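Local coordinates for protein polyketide biosynthesis 3-hydroxy-3-methylglutaryl-ACP synthase PksG (Bacillus subtilis, PDB 4YXT) that catalyses the aldol condensation of an acetyl group carried on an acyl-carrier protein with a beta-ketothioester polyketide intermediate during synthesis of the antibiotic bacillaene, at residues Q226-Y231 with A238-T243; G259-M264 with T278-R283. The protein carries 1 engineered substitution. All coordinates share one frame; numbering follows the deposited sequence.

Contact 1. Residues Q226-Y231 with A238-T243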
# COMPACT_ATOMS: atom_id res chain seq x y z
N GLN A 226 5.11 -22.99 -6.79
CA GLN A 226 5.00 -22.20 -8.02
C GLN A 226 5.98 -21.07 -8.05
O GLN A 226 6.57 -20.77 -9.09
CB GLN A 226 3.59 -21.67 -8.24
CG GLN A 226 2.59 -22.78 -8.52
CD GLN A 226 2.86 -23.54 -9.81
OE1 GLN A 226 2.59 -24.74 -9.91
NE2 GLN A 226 3.40 -22.85 -10.79
N THR A 227 6.18 -20.44 -6.91
CA THR A 227 7.13 -19.32 -6.90
C THR A 227 8.52 -19.78 -7.34
O THR A 227 9.21 -19.11 -8.12
CB THR A 227 7.17 -18.59 -5.53
OG1 THR A 227 7.44 -19.51 -4.47
CG2 THR A 227 5.89 -17.87 -5.26
N PHE A 228 8.93 -20.95 -6.88
CA PHE A 228 10.26 -21.45 -7.25
C PHE A 228 10.34 -21.80 -8.72
O PHE A 228 11.34 -21.53 -9.38
CB PHE A 228 10.75 -22.64 -6.39
CG PHE A 228 12.19 -22.99 -6.68
CD1 PHE A 228 13.19 -22.12 -6.35
CD2 PHE A 228 12.52 -24.14 -7.41
CE1 PHE A 228 14.51 -22.37 -6.70
CE2 PHE A 228 13.85 -24.40 -7.74
CZ PHE A 228 14.85 -23.53 -7.36
N LEU A 229 9.31 -22.48 -9.22
CA LEU A 229 9.12 -22.74 -10.65
C LEU A 229 9.26 -21.44 -11.45
O LEU A 229 10.03 -21.36 -12.48
CB LEU A 229 7.71 -23.31 -10.88
CG LEU A 229 7.45 -24.50 -11.80
CD1 LEU A 229 7.21 -25.71 -10.90
CD2 LEU A 229 6.27 -24.29 -12.76
N GLU A 230 8.57 -20.38 -11.00
CA GLU A 230 8.68 -19.10 -11.75
C GLU A 230 10.13 -18.54 -11.73
O GLU A 230 10.70 -18.14 -12.77
CB GLU A 230 7.66 -18.08 -11.25
CG GLU A 230 6.20 -18.55 -11.34
CD GLU A 230 5.56 -18.35 -12.74
OE1 GLU A 230 6.30 -18.06 -13.73
OE2 GLU A 230 4.31 -18.50 -12.83
N TYR A 231 10.74 -18.55 -10.55
CA TYR A 231 12.14 -18.12 -10.40
C TYR A 231 13.08 -18.87 -11.32
O TYR A 231 13.93 -18.28 -11.96
CB TYR A 231 12.55 -18.37 -8.97
CG TYR A 231 13.96 -17.98 -8.59
CD1 TYR A 231 14.99 -18.89 -8.76
CD2 TYR A 231 14.24 -16.77 -7.96
CE1 TYR A 231 16.28 -18.59 -8.39
CE2 TYR A 231 15.53 -16.46 -7.58
CZ TYR A 231 16.54 -17.38 -7.80
OH TYR A 231 17.84 -17.18 -7.41
N ALA A 238 18.82 -22.72 -11.88
CA ALA A 238 18.51 -22.54 -10.46
C ALA A 238 18.21 -23.88 -9.83
O ALA A 238 17.36 -24.62 -10.33
CB ALA A 238 17.36 -21.57 -10.27
N ASN A 239 18.91 -24.20 -8.76
CA ASN A 239 18.81 -25.50 -8.11
C ASN A 239 18.50 -25.30 -6.64
O ASN A 239 19.23 -24.62 -5.92
CB ASN A 239 20.13 -26.30 -8.29
CG ASN A 239 20.01 -27.73 -7.82
OD1 ASN A 239 20.06 -28.01 -6.63
ND2 ASN A 239 19.80 -28.63 -8.75
N TYR A 240 17.37 -25.84 -6.21
CA TYR A 240 16.87 -25.57 -4.88
C TYR A 240 17.86 -26.02 -3.77
O TYR A 240 17.88 -25.45 -2.69
CB TYR A 240 15.55 -26.27 -4.70
CG TYR A 240 14.70 -25.76 -3.58
CD1 TYR A 240 14.02 -24.54 -3.68
CD2 TYR A 240 14.54 -26.48 -2.43
CE1 TYR A 240 13.20 -24.07 -2.65
CE2 TYR A 240 13.73 -26.01 -1.39
CZ TYR A 240 13.07 -24.81 -1.49
OH TYR A 240 12.26 -24.39 -0.42
N GLN A 241 18.67 -27.04 -4.05
CA GLN A 241 19.72 -27.45 -3.11
C GLN A 241 20.99 -26.66 -3.27
O GLN A 241 21.52 -26.18 -2.28
CB GLN A 241 20.08 -28.94 -3.27
CG GLN A 241 19.06 -29.94 -2.74
CD GLN A 241 19.66 -31.33 -2.62
OE1 GLN A 241 19.41 -32.22 -3.45
NE2 GLN A 241 20.51 -31.51 -1.60
N ASP A 242 21.49 -26.53 -4.48
CA ASP A 242 22.86 -26.04 -4.72
C ASP A 242 23.03 -24.53 -4.64
O ASP A 242 24.02 -24.06 -4.09
CB ASP A 242 23.39 -26.51 -6.10
CG ASP A 242 23.40 -28.02 -6.27
OD1 ASP A 242 23.42 -28.79 -5.26
OD2 ASP A 242 23.40 -28.46 -7.45
N THR A 243 22.04 -23.78 -5.15
CA THR A 243 22.14 -22.32 -5.33
C THR A 243 22.13 -21.51 -4.04
O THR A 243 22.71 -20.40 -3.96
CB THR A 243 20.97 -21.83 -6.22
OG1 THR A 243 20.90 -22.68 -7.37
CG2 THR A 243 21.13 -20.40 -6.66
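F228 and Y240 meet in a T-shaped (edge-to-face) stack that illustrates how a helix can hold the chain leaving it largely by aromatic packing. The ring centroids are 5.0 Å apart and the planes stand at 78°. Y240 supplies the edge: its CD1 sits over the centre of the F228 ring, 3.7 Å from F228 CD1, while Y240 CB settles near the far rim, 3.9 Å from F228 CZ. That same F228 CZ reaches the backbone of the loop, ending 3.6 Å from Y240 N. The phenylalanine extends far enough because its ring lies anti to the backbone nitrogen (chi1 -172°), projecting from the helix toward 238-243.

A238 packs beside this stack, its methyl group at the edge of the Y231 ring, with A238 CB 3.7 Å from Y231 CE1 and close to the ring plane; it also approaches F228 CZ more loosely. No hydrogen bond joins the two segments, although A238 O accepts one from Q232 NE2, just beyond 226-231 on the same helix. The loop is shaped by its own polar groups instead: N239 OD1 accepts from D242 N at 3.0 Å, an Asx motif, and N239 N donates to T243 OG1 at 2.9 Å with an angle of 164°. The phenol ends of the tyrosines are engaged farther off, Y231 OH with S336 OG and Y240 OH with Y249 OH.

This packing joins the C-terminal part of helix 213-234 to the loop that leads into strand 246-249, the edge strand of the sheet that precedes H250, a catalytic residue by similarity. F334 of strand 331-339 makes edge-to-face contacts with both F228 and Y231, and M264 of helix 254-267 packs against F228 and Y240.

Contact 2. Residues G259-M264 with T278-R283; sequences GAHRTM and TDFLTR
H261 and D279 form a His-carboxylate hydrogen bond between two helices of the thiolase-like fold, a case in which one polar pair spans a helix crossing whose axes stay 10.6 Å apart. The short segments 259-264 and 278-283 run at 124° between their directions, and the imidazole bridges the separation. With CG anti to its backbone nitrogen, H261 directs NE2 at the aspartate. The bond from H261 NE2 to D279 OD2 is nearly straight, at 165°; its modelled length of 2.5 Å is very short and may partly reflect coordinate error. Ring and carboxylate planes differ by just 16°, so the acid meets the imidazole at its edge in an almost coplanar arrangement.

F280, the next residue along, lies along the ND1-CE1 side of the ring. Its CB is 3.9 Å from both H261 ND1 and H261 CE1, and the backbone nitrogen F280 N comes within 3.4 Å of H261 CE1. The phenyl ring makes a cation-pi contact with K258.

Behind the aspartate stands R283, one helical turn on, which probably helps keep the carboxylate oriented and would favour its negative charge. Since D279 faces both the histidine and the arginine, its side chain links the interhelical bond to a salt bridge within its own helix. M265 packs on D279 and R283, while Y249 of strand 246-249 and V284 touch H261. In the salt bridge, R283 NE lies 2.8 Å from D279 OD1.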
# COMPACT_ATOMS: atom_id res chain seq x y z
N GLY A 259 7.42 -28.39 7.73
CA GLY A 259 6.57 -29.11 6.78
C GLY A 259 6.84 -28.74 5.33
O GLY A 259 6.98 -29.62 4.49
N ALA A 260 6.90 -27.43 5.03
CA ALA A 260 7.08 -26.97 3.65
C ALA A 260 8.45 -27.23 3.12
O ALA A 260 8.59 -27.55 1.95
CB ALA A 260 6.79 -25.50 3.52
N HIS A 261 9.48 -27.11 3.95
CA HIS A 261 10.83 -27.50 3.49
C HIS A 261 10.85 -28.99 3.07
O HIS A 261 11.42 -29.32 2.05
CB HIS A 261 11.91 -27.20 4.56
CG HIS A 261 13.25 -27.80 4.25
ND1 HIS A 261 13.66 -29.02 4.76
CD2 HIS A 261 14.27 -27.36 3.47
CE1 HIS A 261 14.87 -29.30 4.33
NE2 HIS A 261 15.27 -28.31 3.54
N ARG A 262 10.21 -29.86 3.84
CA ARG A 262 10.15 -31.31 3.51
C ARG A 262 9.45 -31.56 2.18
O ARG A 262 9.90 -32.35 1.38
CB ARG A 262 9.41 -32.05 4.63
CG ARG A 262 9.21 -33.54 4.40
CD ARG A 262 9.05 -34.25 5.73
NE ARG A 262 8.15 -33.53 6.65
CZ ARG A 262 8.46 -33.02 7.86
NH1 ARG A 262 9.69 -33.13 8.38
NH2 ARG A 262 7.52 -32.40 8.57
N THR A 263 8.32 -30.88 1.96
CA THR A 263 7.56 -30.95 0.75
C THR A 263 8.43 -30.52 -0.40
O THR A 263 8.60 -31.26 -1.35
CB THR A 263 6.33 -30.05 0.86
OG1 THR A 263 5.57 -30.43 2.02
CG2 THR A 263 5.46 -30.18 -0.37
N MET A 264 9.05 -29.34 -0.31
CA MET A 264 9.88 -28.85 -1.43
C MET A 264 11.02 -29.78 -1.79
O MET A 264 11.29 -30.03 -2.98
CB MET A 264 10.47 -27.46 -1.13
CG MET A 264 9.44 -26.35 -1.11
SD MET A 264 8.58 -26.21 -2.70
CE MET A 264 9.82 -25.54 -3.80
N THR A 278 18.96 -33.22 7.48
CA THR A 278 20.30 -32.65 7.40
C THR A 278 20.21 -31.24 6.77
O THR A 278 20.73 -30.25 7.30
CB THR A 278 21.23 -33.61 6.63
OG1 THR A 278 21.32 -34.84 7.36
CG2 THR A 278 22.61 -33.03 6.45
N ASP A 279 19.54 -31.17 5.63
CA ASP A 279 19.31 -29.94 4.97
C ASP A 279 18.48 -28.94 5.85
O ASP A 279 18.77 -27.76 5.87
CB ASP A 279 18.66 -30.23 3.62
CG ASP A 279 18.64 -29.05 2.73
OD1 ASP A 279 19.69 -28.63 2.24
OD2 ASP A 279 17.55 -28.53 2.54
N PHE A 280 17.47 -29.42 6.57
CA PHE A 280 16.73 -28.56 7.47
C PHE A 280 17.64 -27.86 8.51
O PHE A 280 17.47 -26.65 8.78
CB PHE A 280 15.64 -29.35 8.16
CG PHE A 280 14.86 -28.55 9.19
CD1 PHE A 280 13.82 -27.70 8.81
CD2 PHE A 280 15.17 -28.64 10.54
CE1 PHE A 280 13.09 -26.98 9.78
CE2 PHE A 280 14.46 -27.91 11.50
CZ PHE A 280 13.41 -27.09 11.12
N LEU A 281 18.57 -28.63 9.07
CA LEU A 281 19.42 -28.19 10.17
C LEU A 281 20.42 -27.20 9.71
O LEU A 281 20.62 -26.23 10.35
CB LEU A 281 20.23 -29.35 10.71
CG LEU A 281 19.56 -30.34 11.60
CD1 LEU A 281 20.64 -31.33 12.04
CD2 LEU A 281 18.91 -29.62 12.76
N THR A 282 21.07 -27.48 8.58
CA THR A 282 21.99 -26.55 7.96
C THR A 282 21.33 -25.22 7.49
O THR A 282 21.77 -24.14 7.86
CB THR A 282 22.62 -27.23 6.76
OG1 THR A 282 23.23 -28.42 7.22
CG2 THR A 282 23.67 -26.38 6.15
N ARG A 283 20.26 -25.32 6.70
CA ARG A 283 19.83 -24.21 5.88
C ARG A 283 18.64 -23.47 6.35
O ARG A 283 18.35 -22.41 5.83
CB ARG A 283 19.50 -24.74 4.50
CG ARG A 283 20.71 -25.22 3.77
CD ARG A 283 20.46 -25.13 2.30
NE ARG A 283 19.32 -25.91 1.87
CZ ARG A 283 18.84 -25.87 0.64
NH1 ARG A 283 19.38 -25.06 -0.29
NH2 ARG A 283 17.84 -26.66 0.33

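How the contacts relate
Both contacts are largely buried, and they adjoin one another on the same side of the chain's centre, about 14 Å apart between centres. Contact 1 is apolar and aromatic across its interface, fastening a loop to helix 213-234; contact 2 instead depends on a histidine-carboxylate hydrogen bond between helices 254-267 and 273-283, with an arginine paired to the same carboxylate. Two residues of contact 2 make the connection. R283 NH1 probably hydrogen-bonds to Y240 O, 2.9 Å away, carrying the polar network to the loop of contact 1. Through M264, helix 254-267 serves both contacts: a partner in contact 2 and a neighbour of contact 1.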